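Local coordinates for protein CrmK (Actinoalloteichus sp. WH1-2216-6, PDB 5I1V) that is a flavoenzyme oxidase with covalently bound FAD that takes part in recycling a shunt product during caerulomycin biosynthesis, at residues A[336-348]-A[397-411]. Numbering follows the deposited sequence.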
ATOM      1  N   ILE A 336       9.529   3.644   2.710  1.00 29.82           N
ATOM      2  CA  ILE A 336       9.557   4.554   3.844  1.00 28.80           C
ATOM      3  C   ILE A 336      10.951   4.789   4.375  1.00 27.76           C
ATOM      4  O   ILE A 336      11.663   3.858   4.664  1.00 25.56           O
ATOM      5  CB  ILE A 336       8.729   4.011   5.020  1.00 30.93           C
ATOM      6  CG1 ILE A 336       7.297   3.695   4.567  1.00 29.43           C
ATOM      7  CG2 ILE A 336       8.693   5.043   6.153  1.00 31.87           C
ATOM      8  CD1 ILE A 336       6.491   4.948   4.233  1.00 29.05           C
ATOM      9  N   GLY A 337      11.295   6.060   4.535  1.00 26.53           N
ATOM     10  CA  GLY A 337      12.593   6.466   5.077  1.00 26.07           C
ATOM     11  C   GLY A 337      13.717   6.262   4.087  1.00 25.90           C
ATOM     12  O   GLY A 337      14.874   6.019   4.488  1.00 25.60           O
ATOM     13  N   VAL A 338      13.399   6.373   2.803  1.00 23.05           N
ATOM     14  CA  VAL A 338      14.361   6.043   1.742  1.00 24.87           C
ATOM     15  C   VAL A 338      14.871   7.262   1.002  1.00 24.55           C
ATOM     16  O   VAL A 338      14.086   8.156   0.620  1.00 22.92           O
ATOM     17  CB  VAL A 338      13.705   5.087   0.724  1.00 24.85           C
ATOM     18  CG1 VAL A 338      14.661   4.744  -0.407  1.00 26.82           C
ATOM     19  CG2 VAL A 338      13.253   3.834   1.443  1.00 26.06           C
ATOM     20  N   ARG A 339      16.171   7.285   0.768  1.00 23.77           N
ATOM     21  CA  ARG A 339      16.825   8.353   0.007  1.00 22.66           C
ATOM     22  C   ARG A 339      16.947   7.876  -1.442  1.00 24.50           C
ATOM     23  O   ARG A 339      17.199   6.689  -1.685  1.00 24.28           O
ATOM     24  CB  ARG A 339      18.167   8.690   0.632  1.00 23.83           C
ATOM     25  CG  ARG A 339      18.097   9.110   2.088  1.00 24.54           C
ATOM     26  CD  ARG A 339      19.466   9.247   2.750  1.00 25.69           C
ATOM     27  NE  ARG A 339      20.150  10.499   2.418  1.00 26.69           N
ATOM     28  CZ  ARG A 339      19.923  11.673   3.014  1.00 28.97           C
ATOM     29  NH1 ARG A 339      19.016  11.795   3.974  1.00 30.50           N
ATOM     30  NH2 ARG A 339      20.571  12.755   2.613  1.00 30.67           N
ATOM     31  N   ARG A 340      16.743   8.764  -2.402  1.00 22.78           N
ATOM     32  CA  ARG A 340      16.641   8.359  -3.822  1.00 24.69           C
ATOM     33  C   ARG A 340      17.192   9.362  -4.765  1.00 23.96           C
ATOM     34  O   ARG A 340      17.177  10.567  -4.485  1.00 26.80           O
ATOM     35  CB  ARG A 340      15.177   8.172  -4.271  1.00 26.19           C
ATOM     36  CG  ARG A 340      14.278   7.486  -3.280  1.00 30.81           C
ATOM     37  CD  ARG A 340      12.819   7.522  -3.731  1.00 32.92           C
ATOM     38  NE  ARG A 340      11.982   6.856  -2.725  1.00 35.07           N
ATOM     39  CZ  ARG A 340      11.844   5.538  -2.628  1.00 38.04           C
ATOM     40  NH1 ARG A 340      11.101   5.021  -1.656  1.00 39.76           N
ATOM     41  NH2 ARG A 340      12.466   4.730  -3.489  1.00 35.86           N
ATOM     42  N   LYS A 341      17.600   8.882  -5.943  1.00 23.38           N
ATOM     43  CA  LYS A 341      17.874   9.719  -7.073  1.00 23.18           C
ATOM     44  C   LYS A 341      17.330   8.998  -8.332  1.00 24.12           C
ATOM     45  O   LYS A 341      17.546   7.794  -8.524  1.00 22.52           O
ATOM     46  CB  LYS A 341      19.367   9.972  -7.183  1.00 26.43           C
ATOM     47  CG  LYS A 341      19.835  10.795  -8.373  1.00 25.83           C
ATOM     48  CD  LYS A 341      19.454  12.247  -8.291  1.00 29.49           C
ATOM     49  CE  LYS A 341      19.917  13.032  -9.517  1.00 33.14           C
ATOM     50  NZ  LYS A 341      19.028  14.206  -9.817  1.00 32.85           N
ATOM     51  N   VAL A 342      16.605   9.723  -9.176  1.00 22.85           N
ATOM     52  CA  VAL A 342      16.040   9.129 -10.403  1.00 23.62           C
ATOM     53  C   VAL A 342      16.490   9.932 -11.611  1.00 22.94           C
ATOM     54  O   VAL A 342      16.797  11.120 -11.514  1.00 23.17           O
ATOM     55  CB  VAL A 342      14.509   9.029 -10.406  1.00 27.20           C
ATOM     56  CG1 VAL A 342      14.020   8.089  -9.303  1.00 27.66           C
ATOM     57  CG2 VAL A 342      13.895  10.442 -10.333  1.00 28.24           C
ATOM     58  N   LYS A 343      16.602   9.250 -12.745  1.00 23.16           N
ATOM     59  CA  LYS A 343      16.844   9.897 -14.009  1.00 22.16           C
ATOM     60  C   LYS A 343      15.963   9.209 -15.080  1.00 21.91           C
ATOM     61  O   LYS A 343      15.445   8.126 -14.881  1.00 22.67           O
ATOM     62  CB  LYS A 343      18.341   9.807 -14.388  1.00 24.77           C
ATOM     63  CG  LYS A 343      19.288  10.475 -13.402  1.00 25.23           C
ATOM     64  CD  LYS A 343      20.728  10.409 -13.877  1.00 27.15           C
ATOM     65  CE  LYS A 343      21.640  11.237 -13.009  1.00 27.92           C
ATOM     66  NZ  LYS A 343      21.807  12.613 -13.562  1.00 29.62           N
ATOM     67  N   SER A 344      15.852   9.842 -16.216  1.00 20.43           N
ATOM     68  CA  SER A 344      14.937   9.472 -17.246  1.00 22.04           C
ATOM     69  C   SER A 344      15.562   9.759 -18.600  1.00 20.73           C
ATOM     70  O   SER A 344      16.324  10.718 -18.733  1.00 22.45           O
ATOM     71  CB  SER A 344      13.666  10.304 -17.023  1.00 25.76           C
ATOM     72  OG  SER A 344      13.034  10.654 -18.210  1.00 28.09           O
ATOM     73  N   ALA A 345      15.260   8.920 -19.584  1.00 21.98           N
ATOM     74  CA  ALA A 345      15.705   9.104 -20.991  1.00 23.78           C
ATOM     75  C   ALA A 345      14.752   8.287 -21.879  1.00 23.94           C
ATOM     76  O   ALA A 345      14.556   7.097 -21.679  1.00 26.61           O
ATOM     77  CB  ALA A 345      17.174   8.691 -21.213  1.00 23.86           C
ATOM     78  N   ASP A 346      14.157   8.927 -22.857  1.00 24.44           N
ATOM     79  CA  ASP A 346      13.223   8.247 -23.753  1.00 26.97           C
ATOM     80  C   ASP A 346      13.789   8.092 -25.136  1.00 26.06           C
ATOM     81  O   ASP A 346      14.524   8.947 -25.581  1.00 25.84           O
ATOM     82  CB  ASP A 346      11.909   9.038 -23.790  1.00 27.42           C
ATOM     83  CG  ASP A 346      11.279   9.128 -22.417  1.00 32.70           C
ATOM     84  OD1 ASP A 346      11.776   8.386 -21.491  1.00 33.63           O
ATOM     85  OD2 ASP A 346      10.322   9.933 -22.267  1.00 36.48           O
ATOM     86  N   LEU A 347      13.414   6.993 -25.795  1.00 28.49           N
ATOM     87  CA  LEU A 347      14.088   6.485 -27.008  1.00 28.90           C
ATOM     88  C   LEU A 347      13.072   6.276 -28.111  1.00 29.41           C
ATOM     89  O   LEU A 347      11.917   5.897 -27.843  1.00 26.84           O
ATOM     90  CB  LEU A 347      14.729   5.118 -26.753  1.00 29.43           C
ATOM     91  CG  LEU A 347      15.912   5.027 -25.791  1.00 32.36           C
ATOM     92  CD1 LEU A 347      16.154   3.580 -25.401  1.00 34.81           C
ATOM     93  CD2 LEU A 347      17.167   5.628 -26.418  1.00 33.77           C
ATOM     94  N   ARG A 348      13.500   6.489 -29.344  1.00 30.40           N
ATOM     95  CA  ARG A 348      12.678   6.102 -30.513  1.00 33.99           C
ATOM     96  C   ARG A 348      13.528   5.230 -31.443  1.00 33.04           C
ATOM     97  O   ARG A 348      13.099   4.872 -32.530  1.00 33.79           O
ATOM     98  CB  ARG A 348      12.134   7.325 -31.255  1.00 35.33           C
ATOM     99  CG  ARG A 348      13.232   8.293 -31.687  1.00 42.46           C
ATOM    100  CD  ARG A 348      12.711   9.657 -32.117  1.00 48.66           C
ATOM    101  NE  ARG A 348      12.091   9.569 -33.424  1.00 56.30           N
ATOM    102  CZ  ARG A 348      10.779   9.497 -33.664  1.00 65.89           C
ATOM    103  NH1 ARG A 348       9.867   9.532 -32.684  1.00 64.80           N
ATOM    104  NH2 ARG A 348      10.367   9.403 -34.927  1.00 72.59           N
ATOM    105  N   GLY A 397       6.221  10.790 -29.245  1.00 35.57           N
ATOM    106  CA  GLY A 397       7.180  10.328 -30.243  1.00 39.75           C
ATOM    107  C   GLY A 397       8.057   9.214 -29.733  1.00 36.52           C
ATOM    108  O   GLY A 397       8.576   8.433 -30.525  1.00 37.16           O
ATOM    109  N   ALA A 398       8.238   9.127 -28.420  1.00 33.92           N
ATOM    110  CA  ALA A 398       9.004   8.008 -27.856  1.00 36.16           C
ATOM    111  C   ALA A 398       8.314   6.676 -28.124  1.00 34.20           C
ATOM    112  O   ALA A 398       7.092   6.563 -28.077  1.00 38.33           O
ATOM    113  CB  ALA A 398       9.237   8.211 -26.368  1.00 35.50           C
ATOM    114  N   SER A 399       9.115   5.669 -28.406  1.00 33.72           N
ATOM    115  CA  SER A 399       8.656   4.302 -28.555  1.00 35.51           C
ATOM    116  C   SER A 399       8.823   3.555 -27.257  1.00 29.42           C
ATOM    117  O   SER A 399       8.142   2.572 -27.008  1.00 29.16           O
ATOM    118  CB  SER A 399       9.515   3.571 -29.614  1.00 35.58           C
ATOM    119  OG  SER A 399       9.369   4.194 -30.857  1.00 44.03           O
ATOM    120  N   LEU A 400       9.770   4.024 -26.452  1.00 27.69           N
ATOM    121  CA  LEU A 400      10.278   3.288 -25.340  1.00 27.87           C
ATOM    122  C   LEU A 400      10.803   4.300 -24.301  1.00 24.43           C
ATOM    123  O   LEU A 400      11.369   5.317 -24.669  1.00 26.40           O
ATOM    124  CB  LEU A 400      11.389   2.350 -25.834  1.00 32.86           C
ATOM    125  CG  LEU A 400      11.714   1.274 -24.819  1.00 33.78           C
ATOM    126  CD1 LEU A 400      11.851  -0.089 -25.443  1.00 36.53           C
ATOM    127  CD2 LEU A 400      12.967   1.680 -24.061  1.00 38.15           C
ATOM    128  N   LYS A 401      10.532   4.047 -23.038  1.00 21.74           N
ATOM    129  CA  LYS A 401      11.016   4.867 -21.956  1.00 25.11           C
ATOM    130  C   LYS A 401      12.094   4.120 -21.173  1.00 25.86           C
ATOM    131  O   LYS A 401      12.087   2.871 -21.096  1.00 28.55           O
ATOM    132  CB  LYS A 401       9.893   5.269 -21.027  1.00 26.52           C
ATOM    133  CG  LYS A 401       8.851   6.153 -21.664  1.00 29.47           C
ATOM    134  CD  LYS A 401       7.842   6.629 -20.633  1.00 33.49           C
ATOM    135  CE  LYS A 401       7.308   8.014 -20.946  1.00 35.70           C
ATOM    136  NZ  LYS A 401       8.319   9.038 -20.628  1.00 42.41           N
ATOM    137  N   THR A 402      13.050   4.876 -20.638  1.00 25.23           N
ATOM    138  CA  THR A 402      14.040   4.308 -19.744  1.00 25.41           C
ATOM    139  C   THR A 402      14.112   5.193 -18.491  1.00 24.43           C
ATOM    140  O   THR A 402      13.904   6.400 -18.551  1.00 22.81           O
ATOM    141  CB  THR A 402      15.454   4.169 -20.362  1.00 27.00           C
ATOM    142  OG1 THR A 402      16.113   5.439 -20.339  1.00 27.66           O
ATOM    143  CG2 THR A 402      15.387   3.582 -21.788  1.00 26.38           C
ATOM    144  N   PHE A 403      14.418   4.542 -17.387  1.00 26.48           N
ATOM    145  CA  PHE A 403      14.344   5.076 -16.057  1.00 27.66           C
ATOM    146  C   PHE A 403      15.587   4.530 -15.335  1.00 26.12           C
ATOM    147  O   PHE A 403      15.990   3.391 -15.584  1.00 28.42           O
ATOM    148  CB  PHE A 403      13.044   4.540 -15.452  1.00 28.97           C
ATOM    149  CG  PHE A 403      12.829   4.907 -14.023  1.00 31.68           C
ATOM    150  CD1 PHE A 403      12.628   6.235 -13.663  1.00 36.02           C
ATOM    151  CD2 PHE A 403      12.799   3.944 -13.043  1.00 34.86           C
ATOM    152  CE1 PHE A 403      12.423   6.581 -12.331  1.00 38.67           C
ATOM    153  CE2 PHE A 403      12.586   4.280 -11.714  1.00 40.07           C
ATOM    154  CZ  PHE A 403      12.399   5.604 -11.357  1.00 36.99           C
ATOM    155  N   TYR A 404      16.201   5.356 -14.488  1.00 23.18           N
ATOM    156  CA  TYR A 404      17.375   5.024 -13.702  1.00 23.40           C
ATOM    157  C   TYR A 404      17.037   5.367 -12.261  1.00 24.39           C
ATOM    158  O   TYR A 404      16.423   6.425 -12.017  1.00 24.24           O
ATOM    159  CB  TYR A 404      18.560   5.885 -14.086  1.00 24.46           C
ATOM    160  CG  TYR A 404      18.981   5.773 -15.511  1.00 24.97           C
ATOM    161  CD1 TYR A 404      18.169   6.207 -16.556  1.00 26.06           C
ATOM    162  CD2 TYR A 404      20.233   5.250 -15.838  1.00 28.99           C
ATOM    163  CE1 TYR A 404      18.593   6.119 -17.879  1.00 25.90           C
ATOM    164  CE2 TYR A 404      20.636   5.137 -17.152  1.00 27.97           C
ATOM    165  CZ  TYR A 404      19.832   5.558 -18.165  1.00 29.21           C
ATOM    166  OH  TYR A 404      20.322   5.469 -19.457  1.00 31.69           O
ATOM    167  N   MET A 405      17.367   4.480 -11.334  1.00 24.65           N
ATOM    168  CA  MET A 405      17.114   4.739  -9.932  1.00 28.34           C
ATOM    169  C   MET A 405      18.180   4.105  -9.011  1.00 27.69           C
ATOM    170  O   MET A 405      18.757   3.059  -9.339  1.00 24.56           O
ATOM    171  CB  MET A 405      15.664   4.364  -9.596  1.00 35.89           C
ATOM    172  CG  MET A 405      15.375   3.216  -8.644  1.00 48.68           C
ATOM    173  SD  MET A 405      14.565   3.716  -7.065  1.00 67.61           S
ATOM    174  CE  MET A 405      13.449   5.052  -7.505  1.00 54.30           C
ATOM    175  N   VAL A 406      18.474   4.812  -7.915  1.00 24.99           N
ATOM    176  CA  VAL A 406      19.279   4.311  -6.796  1.00 27.21           C
ATOM    177  C   VAL A 406      18.482   4.704  -5.577  1.00 25.45           C
ATOM    178  O   VAL A 406      17.901   5.824  -5.539  1.00 24.35           O
ATOM    179  CB  VAL A 406      20.703   4.914  -6.690  1.00 29.47           C
ATOM    180  CG1 VAL A 406      21.610   4.358  -7.748  1.00 35.89           C
ATOM    181  CG2 VAL A 406      20.698   6.406  -6.846  1.00 30.95           C
ATOM    182  N   ALA A 407      18.316   3.741  -4.675  1.00 26.77           N
ATOM    183  CA  ALA A 407      17.617   3.937  -3.391  1.00 25.35           C
ATOM    184  C   ALA A 407      18.498   3.435  -2.253  1.00 28.40           C
ATOM    185  O   ALA A 407      19.131   2.383  -2.357  1.00 27.88           O
ATOM    186  CB  ALA A 407      16.307   3.237  -3.389  1.00 25.90           C
ATOM    187  N   TRP A 408      18.588   4.216  -1.186  1.00 27.65           N
ATOM    188  CA  TRP A 408      19.423   3.841  -0.047  1.00 28.62           C
ATOM    189  C   TRP A 408      18.892   4.500   1.228  1.00 28.80           C
ATOM    190  O   TRP A 408      17.929   5.299   1.188  1.00 26.80           O
ATOM    191  CB  TRP A 408      20.887   4.207  -0.330  1.00 28.61           C
ATOM    192  CG  TRP A 408      21.194   5.663  -0.350  1.00 27.17           C
ATOM    193  CD1 TRP A 408      21.754   6.376   0.655  1.00 27.42           C
ATOM    194  CD2 TRP A 408      20.951   6.593  -1.408  1.00 27.29           C
ATOM    195  NE1 TRP A 408      21.906   7.679   0.295  1.00 27.22           N
ATOM    196  CE2 TRP A 408      21.400   7.852  -0.964  1.00 26.55           C
ATOM    197  CE3 TRP A 408      20.388   6.492  -2.688  1.00 27.96           C
ATOM    198  CZ2 TRP A 408      21.357   8.991  -1.766  1.00 26.07           C
ATOM    199  CZ3 TRP A 408      20.319   7.630  -3.473  1.00 27.27           C
ATOM    200  CH2 TRP A 408      20.804   8.857  -3.020  1.00 28.87           C
ATOM    201  N   THR A 409      19.494   4.173   2.366  1.00 28.94           N
ATOM    202  CA  THR A 409      18.979   4.694   3.618  1.00 31.21           C
ATOM    203  C   THR A 409      19.965   5.503   4.426  1.00 32.58           C
ATOM    204  O   THR A 409      19.556   6.367   5.177  1.00 29.34           O
ATOM    205  CB  THR A 409      18.418   3.574   4.509  1.00 33.24           C
ATOM    206  OG1 THR A 409      19.426   2.584   4.721  1.00 34.83           O
ATOM    207  CG2 THR A 409      17.180   2.920   3.878  1.00 32.67           C
ATOM    208  N   ASP A 410      21.266   5.247   4.280  1.00 34.82           N
ATOM    209  CA  ASP A 410      22.276   5.955   5.106  1.00 35.67           C
ATOM    210  C   ASP A 410      22.753   7.245   4.437  1.00 31.92           C
ATOM    211  O   ASP A 410      23.274   7.197   3.330  1.00 32.50           O
ATOM    212  CB  ASP A 410      23.480   5.032   5.369  1.00 37.92           C
ATOM    213  CG  ASP A 410      24.477   5.625   6.360  1.00 43.15           C
ATOM    214  OD1 ASP A 410      24.573   6.874   6.529  1.00 42.33           O
ATOM    215  OD2 ASP A 410      25.189   4.815   6.974  1.00 50.42           O
ATOM    216  N   PRO A 411      22.587   8.397   5.094  1.00 32.58           N
ATOM    217  CA  PRO A 411      23.032   9.671   4.492  1.00 35.29           C
ATOM    218  C   PRO A 411      24.536   9.750   4.200  1.00 37.11           C
ATOM    219  O   PRO A 411      24.964  10.470   3.278  1.00 33.59           O
ATOM    220  CB  PRO A 411      22.662  10.725   5.546  1.00 34.48           C
ATOM    221  CG  PRO A 411      21.763  10.062   6.492  1.00 34.66           C
ATOM    222  CD  PRO A 411      22.011   8.590   6.437  1.00 35.18           C
TER
HETATM  223  O   HOH W   1      17.138   7.513   5.217  1.00 31.76           O
HETATM  224  O   HOH W   2      11.771   8.127 -18.850  1.00 28.74           O
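Arg339 lies across the indole of Trp408 at one end of an antiparallel strand pair, 339-347 with 400-408. Its CB sits over a face of the five-membered ring, 3.9 Å from the centroid, as a CH-pi contact. CG stays near Trp408 O. CD reaches 3.8 Å from Trp408 NE1 and also nears Thr409 O. The bend at chi3 (79°) turns the guanidinium toward Pro411: Arg339 NE comes 3.6 Å from Pro411 CA, and NH1 lies near Pro411 CG. Pro411 CB lies over one face, 3.8 Å from Arg339 CZ. NH2 forms a salt bridge with Asp414, which also accepts a hydrogen bond from Trp408 NE1. With an alanine at Trp408, Arg339 CB is likely to lose its aromatic floor and Asp414 its indole N-H donor.

Between the strands, Arg339 N and Trp408 O bond at 2.7 Å, and paired backbone bonds repeat at Lys341 with Val406 and Lys343 with Tyr404. On the face bearing Val342, its CG1 packs 3.6 Å from Met405 CE and equally close to Phe403 CZ. Farther along, Thr402 OG1 donates to Ala345 O at 2.6 Å. The same oxygen also accepts from the backbone N of Thr402. Asp346 and Lys401 run side by side into a salt bridge, OD2 to NZ 2.7 Å, with NZ on the syn side but 35° out of the carboxylate plane. A water links Asp346 OD1, Ser344 OG and Thr402 O. Ser344 has its stronger polar partner in Tyr446, and Lys401 packs on Tyr138, both FAD-binding residues.

At the other end, Leu347 O accepts from both Ser399 N and Leu400 N, a classic beta bulge. Lys341, Tyr404 and Val406 lie against helix 414-428. The pair belongs to the large antiparallel sheet that, as in berberine bridge enzyme-like oxidases, probably forms the substrate domain beside the flavin.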